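Local coordinates for protein CofB (PDB 5AX6) that serves as a homotrimeric minor pilin subunit of the CFA/III type IVb pilus of enterotoxigenic Escherichia coli and probably takes part in pilus assembly, at residues Trp193-Leu203 / Ser214-Arg224; Gln435-Ile444 / Thr456-Leu465. One frame throughout, in Å; residues are numbered along the deposited sequence.

Interaction 1 of 2, residues Trp193-Leu203 / Ser214-Arg224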
loop_
_atom_site.group_PDB
_atom_site.type_symbol
_atom_site.label_atom_id
_atom_site.label_comp_id
_atom_site.label_asym_id
_atom_site.label_seq_id
_atom_site.Cartn_x
_atom_site.Cartn_y
_atom_site.Cartn_z
ATOM N N TRP A 193 -3.530 -40.389 35.589
ATOM C CA TRP A 193 -2.873 -40.497 34.283
ATOM C C TRP A 193 -1.366 -40.703 34.383
ATOM O O TRP A 193 -0.704 -40.067 35.195
ATOM C CB TRP A 193 -3.133 -39.234 33.453
ATOM C CG TRP A 193 -4.541 -39.073 32.993
ATOM C CD1 TRP A 193 -5.431 -38.102 33.378
ATOM C CD2 TRP A 193 -5.227 -39.896 32.043
ATOM N NE1 TRP A 193 -6.628 -38.273 32.718
ATOM C CE2 TRP A 193 -6.528 -39.369 31.894
ATOM C CE3 TRP A 193 -4.869 -41.029 31.303
ATOM C CZ2 TRP A 193 -7.473 -39.942 31.045
ATOM C CZ3 TRP A 193 -5.804 -41.591 30.453
ATOM C CH2 TRP A 193 -7.093 -41.048 30.331
ATOM N N ARG A 194 -0.825 -41.572 33.533
ATOM C CA ARG A 194 0.619 -41.749 33.428
ATOM C C ARG A 194 0.969 -42.150 32.002
ATOM O O ARG A 194 0.113 -42.634 31.262
ATOM C CB ARG A 194 1.120 -42.815 34.409
ATOM C CG ARG A 194 0.563 -44.197 34.083
ATOM C CD ARG A 194 1.229 -45.331 34.872
ATOM N NE ARG A 194 0.521 -46.581 34.609
ATOM C CZ ARG A 194 -0.578 -46.960 35.256
ATOM N NH1 ARG A 194 -1.073 -46.206 36.235
ATOM N NH2 ARG A 194 -1.175 -48.100 34.930
ATOM N N LEU A 195 2.219 -41.944 31.610
ATOM C CA LEU A 195 2.656 -42.357 30.282
ATOM C C LEU A 195 2.549 -43.874 30.131
ATOM O O LEU A 195 2.982 -44.629 30.996
ATOM C CB LEU A 195 4.089 -41.898 30.017
ATOM C CG LEU A 195 4.304 -40.387 30.002
ATOM C CD1 LEU A 195 5.786 -40.070 29.902
ATOM C CD2 LEU A 195 3.547 -39.774 28.827
ATOM N N THR A 196 1.941 -44.312 29.044
ATOM C CA THR A 196 1.975 -45.721 28.691
ATOM C C THR A 196 3.408 -46.063 28.299
ATOM O O THR A 196 4.072 -45.262 27.641
ATOM C CB THR A 196 1.000 -46.029 27.544
ATOM O OG1 THR A 196 -0.344 -45.847 28.011
ATOM C CG2 THR A 196 1.180 -47.466 27.039
ATOM N N THR A 197 3.907 -47.222 28.728
ATOM C CA THR A 197 5.282 -47.603 28.397
ATOM C C THR A 197 5.368 -48.990 27.762
ATOM O O THR A 197 4.534 -49.859 28.017
ATOM C CB THR A 197 6.214 -47.614 29.637
ATOM O OG1 THR A 197 5.676 -48.501 30.626
ATOM C CG2 THR A 197 6.389 -46.206 30.234
ATOM N N ILE A 198 6.392 -49.160 26.935
ATOM C CA ILE A 198 6.748 -50.436 26.327
ATOM C C ILE A 198 8.181 -50.744 26.746
ATOM O O ILE A 198 9.115 -50.074 26.301
ATOM C CB ILE A 198 6.656 -50.395 24.787
ATOM C CG1 ILE A 198 5.244 -50.017 24.330
ATOM C CG2 ILE A 198 7.090 -51.726 24.190
ATOM C CD1 ILE A 198 4.175 -50.955 24.812
ATOM N N SER A 199 8.355 -51.734 27.614
ATOM C CA SER A 199 9.675 -52.020 28.176
ATOM C C SER A 199 10.277 -50.771 28.809
ATOM O O SER A 199 11.458 -50.474 28.624
ATOM C CB SER A 199 10.612 -52.572 27.104
ATOM O OG SER A 199 10.205 -53.868 26.707
ATOM N N GLY A 200 9.447 -50.035 29.546
ATOM C CA GLY A 200 9.900 -48.877 30.294
ATOM C C GLY A 200 10.078 -47.640 29.437
ATOM O O GLY A 200 10.501 -46.594 29.927
ATOM N N LYS A 201 9.760 -47.757 28.153
ATOM C CA LYS A 201 9.924 -46.638 27.235
ATOM C C LYS A 201 8.573 -46.013 26.915
ATOM O O LYS A 201 7.712 -46.681 26.346
ATOM C CB LYS A 201 10.605 -47.093 25.941
ATOM C CG LYS A 201 10.973 -45.948 25.008
ATOM C CD LYS A 201 11.375 -46.458 23.623
ATOM C CE LYS A 201 11.568 -45.301 22.646
ATOM N NZ LYS A 201 11.885 -45.773 21.268
ATOM N N PRO A 202 8.382 -44.733 27.285
ATOM C CA PRO A 202 7.094 -44.072 27.039
ATOM C C PRO A 202 6.688 -44.188 25.579
ATOM O O PRO A 202 7.528 -44.045 24.692
ATOM C CB PRO A 202 7.362 -42.615 27.438
ATOM C CG PRO A 202 8.427 -42.723 28.488
ATOM C CD PRO A 202 9.316 -43.861 28.021
ATOM N N LEU A 203 5.408 -44.453 25.353
ATOM C CA LEU A 203 4.888 -44.776 24.029
ATOM C C LEU A 203 4.336 -43.548 23.314
ATOM O O LEU A 203 3.334 -42.964 23.740
ATOM C CB LEU A 203 3.799 -45.843 24.149
ATOM C CG LEU A 203 3.103 -46.311 22.865
ATOM C CD1 LEU A 203 4.078 -47.018 21.936
ATOM C CD2 LEU A 203 1.926 -47.222 23.193
ATOM N N SER A 214 0.717 -55.533 22.809
ATOM C CA SER A 214 1.051 -55.708 24.218
ATOM C C SER A 214 0.264 -54.765 25.132
ATOM O O SER A 214 0.486 -54.734 26.345
ATOM C CB SER A 214 2.557 -55.512 24.430
ATOM O OG SER A 214 3.039 -54.388 23.709
ATOM N N LEU A 215 -0.660 -54.004 24.550
ATOM C CA LEU A 215 -1.428 -53.025 25.316
ATOM C C LEU A 215 -2.514 -53.665 26.183
ATOM O O LEU A 215 -3.547 -54.117 25.687
ATOM C CB LEU A 215 -2.056 -51.983 24.388
ATOM C CG LEU A 215 -1.120 -50.825 24.034
ATOM C CD1 LEU A 215 -1.896 -49.524 23.897
ATOM C CD2 LEU A 215 -0.014 -50.702 25.077
ATOM N N ASP A 216 -2.252 -53.681 27.485
ATOM C CA ASP A 216 -3.179 -54.172 28.500
ATOM C C ASP A 216 -4.588 -53.587 28.340
ATOM O O ASP A 216 -4.804 -52.392 28.536
ATOM C CB ASP A 216 -2.614 -53.837 29.885
ATOM C CG ASP A 216 -3.384 -54.481 31.013
ATOM O OD1 ASP A 216 -4.492 -55.004 30.773
ATOM O OD2 ASP A 216 -2.878 -54.450 32.154
ATOM N N LYS A 217 -5.550 -54.441 28.005
ATOM C CA LYS A 217 -6.911 -53.987 27.733
ATOM C C LYS A 217 -7.684 -53.618 29.001
ATOM O O LYS A 217 -8.798 -53.107 28.915
ATOM C CB LYS A 217 -7.683 -55.059 26.960
ATOM C CG LYS A 217 -8.729 -54.502 26.002
ATOM C CD LYS A 217 -9.706 -55.583 25.558
ATOM C CE LYS A 217 -11.033 -55.481 26.306
ATOM N NZ LYS A 217 -11.869 -54.338 25.827
ATOM N N THR A 218 -7.107 -53.871 30.174
ATOM C CA THR A 218 -7.771 -53.494 31.425
ATOM C C THR A 218 -7.704 -51.988 31.696
ATOM O O THR A 218 -8.516 -51.451 32.452
ATOM C CB THR A 218 -7.170 -54.215 32.649
ATOM O OG1 THR A 218 -5.928 -54.831 32.292
ATOM C CG2 THR A 218 -8.123 -55.273 33.175
ATOM N N LYS A 219 -6.733 -51.309 31.091
ATOM C CA LYS A 219 -6.527 -49.891 31.370
ATOM C C LYS A 219 -7.553 -49.013 30.665
ATOM O O LYS A 219 -8.205 -49.449 29.717
ATOM C CB LYS A 219 -5.119 -49.468 30.954
ATOM C CG LYS A 219 -4.014 -50.348 31.506
ATOM C CD LYS A 219 -4.057 -50.420 33.020
ATOM C CE LYS A 219 -2.974 -51.344 33.550
ATOM N NZ LYS A 219 -2.957 -51.401 35.037
ATOM N N ASN A 220 -7.705 -47.780 31.149
ATOM C CA ASN A 220 -8.371 -46.728 30.389
ATOM C C ASN A 220 -7.298 -45.877 29.724
ATOM O O ASN A 220 -6.336 -45.462 30.378
ATOM C CB ASN A 220 -9.259 -45.876 31.287
ATOM C CG ASN A 220 -10.195 -46.719 32.131
ATOM O OD1 ASN A 220 -10.802 -47.665 31.633
ATOM N ND2 ASN A 220 -10.296 -46.398 33.418
ATOM N N TYR A 221 -7.445 -45.641 28.426
ATOM C CA TYR A 221 -6.408 -44.955 27.666
ATOM C C TYR A 221 -6.815 -43.553 27.239
ATOM O O TYR A 221 -7.997 -43.200 27.230
ATOM C CB TYR A 221 -6.020 -45.776 26.442
ATOM C CG TYR A 221 -5.259 -47.028 26.800
ATOM C CD1 TYR A 221 -3.890 -46.981 27.037
ATOM C CD2 TYR A 221 -5.905 -48.259 26.915
ATOM C CE1 TYR A 221 -3.181 -48.121 27.370
ATOM C CE2 TYR A 221 -5.196 -49.414 27.255
ATOM C CZ TYR A 221 -3.840 -49.335 27.474
ATOM O OH TYR A 221 -3.129 -50.461 27.806
ATOM N N GLY A 222 -5.815 -42.755 26.892
ATOM C CA GLY A 222 -6.040 -41.409 26.410
ATOM C C GLY A 222 -4.853 -40.985 25.580
ATOM O O GLY A 222 -3.915 -41.758 25.388
ATOM N N LEU A 223 -4.902 -39.760 25.068
ATOM C CA LEU A 223 -3.791 -39.189 24.324
ATOM C C LEU A 223 -3.369 -37.896 24.985
ATOM O O LEU A 223 -4.214 -37.089 25.379
ATOM C CB LEU A 223 -4.168 -38.910 22.867
ATOM C CG LEU A 223 -4.498 -40.095 21.959
ATOM C CD1 LEU A 223 -5.093 -39.564 20.656
ATOM C CD2 LEU A 223 -3.253 -40.926 21.692
ATOM N N ARG A 224 -2.066 -37.694 25.104
ATOM C CA ARG A 224 -1.565 -36.404 25.540
ATOM C C ARG A 224 -1.064 -35.640 24.323
ATOM O O ARG A 224 -0.150 -36.093 23.629
ATOM C CB ARG A 224 -0.448 -36.572 26.574
ATOM C CG ARG A 224 0.030 -35.248 27.156
ATOM C CD ARG A 224 1.223 -35.434 28.065
ATOM N NE ARG A 224 2.411 -35.880 27.344
ATOM C CZ ARG A 224 3.597 -36.055 27.922
ATOM N NH1 ARG A 224 3.732 -35.821 29.220
ATOM N NH2 ARG A 224 4.634 -36.472 27.209
#

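Interaction 2 of 2, residues Gln435-Ile444 / Thr456-Leu465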
loop_
_atom_site.group_PDB
_atom_site.type_symbol
_atom_site.label_atom_id
_atom_site.label_comp_id
_atom_site.label_asym_id
_atom_site.label_seq_id
_atom_site.Cartn_x
_atom_site.Cartn_y
_atom_site.Cartn_z
ATOM N N GLN A 435 -13.207 39.655 -47.274
ATOM C CA GLN A 435 -14.339 40.236 -47.997
ATOM C C GLN A 435 -15.479 39.233 -47.965
ATOM O O GLN A 435 -15.455 38.246 -48.701
ATOM C CB GLN A 435 -13.956 40.575 -49.441
ATOM C CG GLN A 435 -15.072 41.219 -50.258
ATOM C CD GLN A 435 -14.803 41.172 -51.761
ATOM O OE1 GLN A 435 -14.541 42.198 -52.390
ATOM N NE2 GLN A 435 -14.875 39.977 -52.340
ATOM N N LEU A 436 -16.481 39.469 -47.121
ATOM C CA LEU A 436 -17.405 38.388 -46.785
ATOM C C LEU A 436 -18.672 38.350 -47.638
ATOM O O LEU A 436 -19.291 39.376 -47.914
ATOM C CB LEU A 436 -17.779 38.460 -45.298
ATOM C CG LEU A 436 -16.615 38.319 -44.302
ATOM C CD1 LEU A 436 -17.116 37.960 -42.906
ATOM C CD2 LEU A 436 -15.551 37.314 -44.769
ATOM N N GLY A 437 -19.043 37.146 -48.061
ATOM C CA GLY A 437 -20.315 36.925 -48.727
ATOM C C GLY A 437 -21.325 36.386 -47.730
ATOM O O GLY A 437 -21.210 36.655 -46.526
ATOM N N TYR A 438 -22.314 35.637 -48.213
ATOM C CA TYR A 438 -23.304 35.027 -47.327
ATOM C C TYR A 438 -22.948 33.565 -47.113
ATOM O O TYR A 438 -22.642 32.848 -48.058
ATOM C CB TYR A 438 -24.719 35.121 -47.892
ATOM C CG TYR A 438 -25.113 36.491 -48.377
ATOM C CD1 TYR A 438 -24.531 37.634 -47.847
ATOM C CD2 TYR A 438 -26.071 36.641 -49.370
ATOM C CE1 TYR A 438 -24.892 38.901 -48.300
ATOM C CE2 TYR A 438 -26.432 37.897 -49.833
ATOM C CZ TYR A 438 -25.841 39.020 -49.294
ATOM O OH TYR A 438 -26.205 40.262 -49.752
ATOM N N LEU A 439 -22.988 33.127 -45.866
ATOM C CA LEU A 439 -22.665 31.745 -45.546
ATOM C C LEU A 439 -23.846 30.811 -45.835
ATOM O O LEU A 439 -24.978 31.103 -45.446
ATOM C CB LEU A 439 -22.267 31.663 -44.070
ATOM C CG LEU A 439 -21.616 30.420 -43.505
ATOM C CD1 LEU A 439 -20.326 30.130 -44.268
ATOM C CD2 LEU A 439 -21.357 30.674 -42.019
ATOM N N SER A 440 -23.594 29.699 -46.522
ATOM C CA SER A 440 -24.605 28.645 -46.640
ATOM C C SER A 440 -24.380 27.583 -45.566
ATOM O O SER A 440 -25.280 26.798 -45.237
ATOM C CB SER A 440 -24.573 28.001 -48.020
ATOM O OG SER A 440 -25.048 28.907 -48.998
ATOM N N GLY A 441 -23.162 27.554 -45.038
ATOM C CA GLY A 441 -22.813 26.618 -43.985
ATOM C C GLY A 441 -21.640 25.732 -44.341
ATOM O O GLY A 441 -20.910 26.007 -45.286
ATOM N N THR A 442 -21.465 24.652 -43.583
ATOM C CA THR A 442 -20.352 23.750 -43.825
ATOM C C THR A 442 -20.711 22.324 -43.435
ATOM O O THR A 442 -21.425 22.084 -42.451
ATOM C CB THR A 442 -19.078 24.195 -43.053
ATOM O OG1 THR A 442 -18.020 23.258 -43.292
ATOM C CG2 THR A 442 -19.344 24.250 -41.558
ATOM N N ALA A 443 -20.223 21.385 -44.233
ATOM C CA ALA A 443 -20.319 19.975 -43.922
ATOM C C ALA A 443 -18.930 19.473 -43.574
ATOM O O ALA A 443 -18.020 19.523 -44.403
ATOM C CB ALA A 443 -20.908 19.191 -45.110
ATOM N N ILE A 444 -18.762 18.996 -42.342
ATOM C CA ILE A 444 -17.462 18.523 -41.896
ATOM C C ILE A 444 -17.534 17.019 -41.709
ATOM O O ILE A 444 -18.388 16.507 -40.990
ATOM C CB ILE A 444 -17.012 19.222 -40.595
ATOM C CG1 ILE A 444 -16.829 20.728 -40.863
ATOM C CG2 ILE A 444 -15.695 18.628 -40.114
ATOM C CD1 ILE A 444 -16.808 21.630 -39.607
ATOM N N THR A 456 -12.128 16.513 -43.354
ATOM C CA THR A 456 -12.308 17.361 -44.526
ATOM C C THR A 456 -13.596 18.134 -44.394
ATOM O O THR A 456 -14.421 17.823 -43.538
ATOM C CB THR A 456 -12.354 16.550 -45.820
ATOM O OG1 THR A 456 -13.431 15.601 -45.734
ATOM C CG2 THR A 456 -11.038 15.824 -46.031
ATOM N N ALA A 457 -13.775 19.132 -45.251
ATOM C CA ALA A 457 -14.927 20.011 -45.147
ATOM C C ALA A 457 -15.255 20.674 -46.469
ATOM O O ALA A 457 -14.352 21.050 -47.224
ATOM C CB ALA A 457 -14.674 21.084 -44.078
ATOM N N THR A 458 -16.544 20.837 -46.743
ATOM C CA THR A 458 -16.956 21.751 -47.805
ATOM C C THR A 458 -17.712 22.910 -47.176
ATOM O O THR A 458 -18.369 22.739 -46.149
ATOM C CB THR A 458 -17.843 21.063 -48.869
ATOM O OG1 THR A 458 -19.009 20.522 -48.238
ATOM C CG2 THR A 458 -17.077 19.937 -49.546
ATOM N N MET A 459 -17.608 24.085 -47.792
ATOM C CA MET A 459 -18.352 25.261 -47.363
ATOM C C MET A 459 -19.076 25.861 -48.558
ATOM O O MET A 459 -18.487 26.001 -49.625
ATOM C CB MET A 459 -17.421 26.316 -46.748
ATOM C CG MET A 459 -18.139 27.599 -46.290
ATOM S SD MET A 459 -17.003 28.925 -45.800
ATOM C CE MET A 459 -15.813 27.949 -44.894
ATOM N N GLY A 460 -20.338 26.223 -48.371
ATOM C CA GLY A 460 -21.093 26.940 -49.383
ATOM C C GLY A 460 -21.099 28.425 -49.090
ATOM O O GLY A 460 -21.379 28.843 -47.966
ATOM N N VAL A 461 -20.786 29.228 -50.106
ATOM C CA VAL A 461 -20.733 30.677 -49.965
ATOM C C VAL A 461 -21.362 31.356 -51.184
ATOM O O VAL A 461 -21.107 30.958 -52.317
ATOM C CB VAL A 461 -19.275 31.166 -49.787
ATOM C CG1 VAL A 461 -19.180 32.689 -49.922
ATOM C CG2 VAL A 461 -18.708 30.696 -48.429
ATOM N N PHE A 462 -22.200 32.357 -50.943
ATOM C CA PHE A 462 -22.711 33.183 -52.031
ATOM C C PHE A 462 -21.994 34.519 -52.049
ATOM O O PHE A 462 -21.943 35.209 -51.038
ATOM C CB PHE A 462 -24.218 33.409 -51.906
ATOM C CG PHE A 462 -24.778 34.309 -52.986
ATOM C CD1 PHE A 462 -24.935 33.838 -54.279
ATOM C CD2 PHE A 462 -25.119 35.623 -52.707
ATOM C CE1 PHE A 462 -25.439 34.665 -55.277
ATOM C CE2 PHE A 462 -25.627 36.453 -53.697
ATOM C CZ PHE A 462 -25.783 35.973 -54.982
ATOM N N ASP A 463 -21.441 34.881 -53.202
ATOM C CA ASP A 463 -20.761 36.158 -53.364
ATOM C C ASP A 463 -21.743 37.176 -53.944
ATOM O O ASP A 463 -22.069 37.116 -55.124
ATOM C CB ASP A 463 -19.536 36.005 -54.275
ATOM C CG ASP A 463 -18.671 37.262 -54.328
ATOM O OD1 ASP A 463 -19.156 38.361 -53.979
ATOM O OD2 ASP A 463 -17.491 37.143 -54.722
ATOM N N PRO A 464 -22.215 38.117 -53.111
ATOM C CA PRO A 464 -23.229 39.089 -53.553
ATOM C C PRO A 464 -22.676 40.124 -54.535
ATOM O O PRO A 464 -23.433 40.666 -55.339
ATOM C CB PRO A 464 -23.679 39.751 -52.246
ATOM C CG PRO A 464 -22.530 39.568 -51.310
ATOM C CD PRO A 464 -21.869 38.272 -51.689
ATOM N N LEU A 465 -21.372 40.373 -54.474
ATOM C CA LEU A 465 -20.713 41.315 -55.376
ATOM C C LEU A 465 -20.772 40.856 -56.833
ATOM O O LEU A 465 -20.950 41.668 -57.741
ATOM C CB LEU A 465 -19.253 41.521 -54.959
ATOM C CG LEU A 465 -18.947 42.816 -54.202
ATOM C CD1 LEU A 465 -20.034 43.116 -53.180
ATOM C CD2 LEU A 465 -17.582 42.739 -53.535
HETATM O O HOH W 1 -15.905 39.135 -55.093
#

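Interaction 1 of 2, residues Trp193-Leu203 / Ser214-Arg224
In the antiparallel sheet of the pilin domain, Trp193, Leu195 and Thr196 meet Gly222, Arg224 and Tyr221 across an intervening strand, 179-185, to which both segments hydrogen-bond. The CA atoms of Trp193 and Gly222 are therefore 8.5 Å apart; no backbone hydrogen bond joins the segments, and side chains bridge the gap, some reaching the opposite backbone. CG of Trp193 lies anti to its carbonyl carbon (chi1 -69°), which swings the six-membered ring over to Gly222: CZ3 comes within 3.7 Å of Gly222 N, and Tyr221 O sits at the ring edge. A CB on Gly222 would collide with CH2 of the indole. At the other end CD2 of Leu195 lies over one face of the Arg224 guanidinium, 3.8 Å from CZ; Tyr181 adds a cation-pi contact to that arginine. On the side toward Leu215, Thr196 OG1, bonded to Glu184, meets the edge of the Tyr221 ring, 3.7 Å from CE1. The Tyr221 hydroxyl donates to Asp216 O (2.7 Å) from 32° outside the carbonyl plane, tying the strand to the turn Asp216-Lys219. A leucine in place of Tyr221 would probably leave Asp216 O without this donor, the turn freer to move and a gap beside Thr196. Arg194 NH2 and Lys219 NZ lie 3.8 Å apart, but both bond Asn186 OD1 and Arg194 also pairs with Glu184, which probably offsets the like charges. CD2 of the poorly ordered Leu215 rests loosely on Thr196 CG2 (4.0 Å) and Ile198 CD1 (4.2 Å). A type I' turn from Ile198 to Lys201 reverses the chain into strand 201-202, forming the tight two-residue beta hairpin at the margin of this sheet.

Interaction 2 of 2, residues Gln435-Ile444 / Thr456-Leu465
Tyr438 and Phe462 form a hydrogen-bonded antiparallel pair, each backbone N donating to the other's O. Their rings run alongside each other, inclined at 36°, neither stacked nor edge-to-face, with the two CD2 atoms 3.6 Å apart. Pro464 CG covers one face of the Tyr438 ring in a CH-pi contact, 4.2 Å from the centroid. From this pair to Ile444 the strands pack tightly. Thr442 OG1, anti to its backbone N (chi1 178°), reaches Thr458 O at 2.9 Å from above the carbonyl plane, while Ala443 N takes the same oxygen in plane, so two donors grip it. Ser440 and Gly441 together lie opposite Gly460, a beta bulge in strand 438-448: Ser440 N donates to Gly460 O and Gly460 N to Gly441 O. Met459 turns to meet Leu439 CD1 with its SD at 3.9 Å. The Gln435 end is looser: exposed Leu465 touches Gln435 OE1 with CD2, and one water joins Gln435 NE2 (3.1 Å) to Asp463 OD2 (2.6 Å). Strand 452-463 is flanked on its other edge by strand 468-473, Thr442 and Met459 pack on Leu478 of strand 478-487, and Gly441 and Thr442 extend the sheet into a second subunit, where Ser440 OG bonds Gly437 O of that second subunit.

From the N terminus the chain first meets interaction 1, which closes a loop of ten intervening residues holding helix 208-211 and brings strands 194-198 and 220-227 to either side of strand 179-185. The chain then runs through the strands of the beta-repeat region before interaction 2, a beta hairpin that closes a loop of eleven residues, mostly the far ends of strands 438-448 and 452-463. The two contacts lie in series, neither nested nor crossed. The centres of interactions 1 and 2 are about 110 Å apart, on opposite sides of the chain's centre. Interaction 1 thus ties the pilin sheet together within one subunit, and interaction 2 builds a C-terminal sheet shared across the trimer.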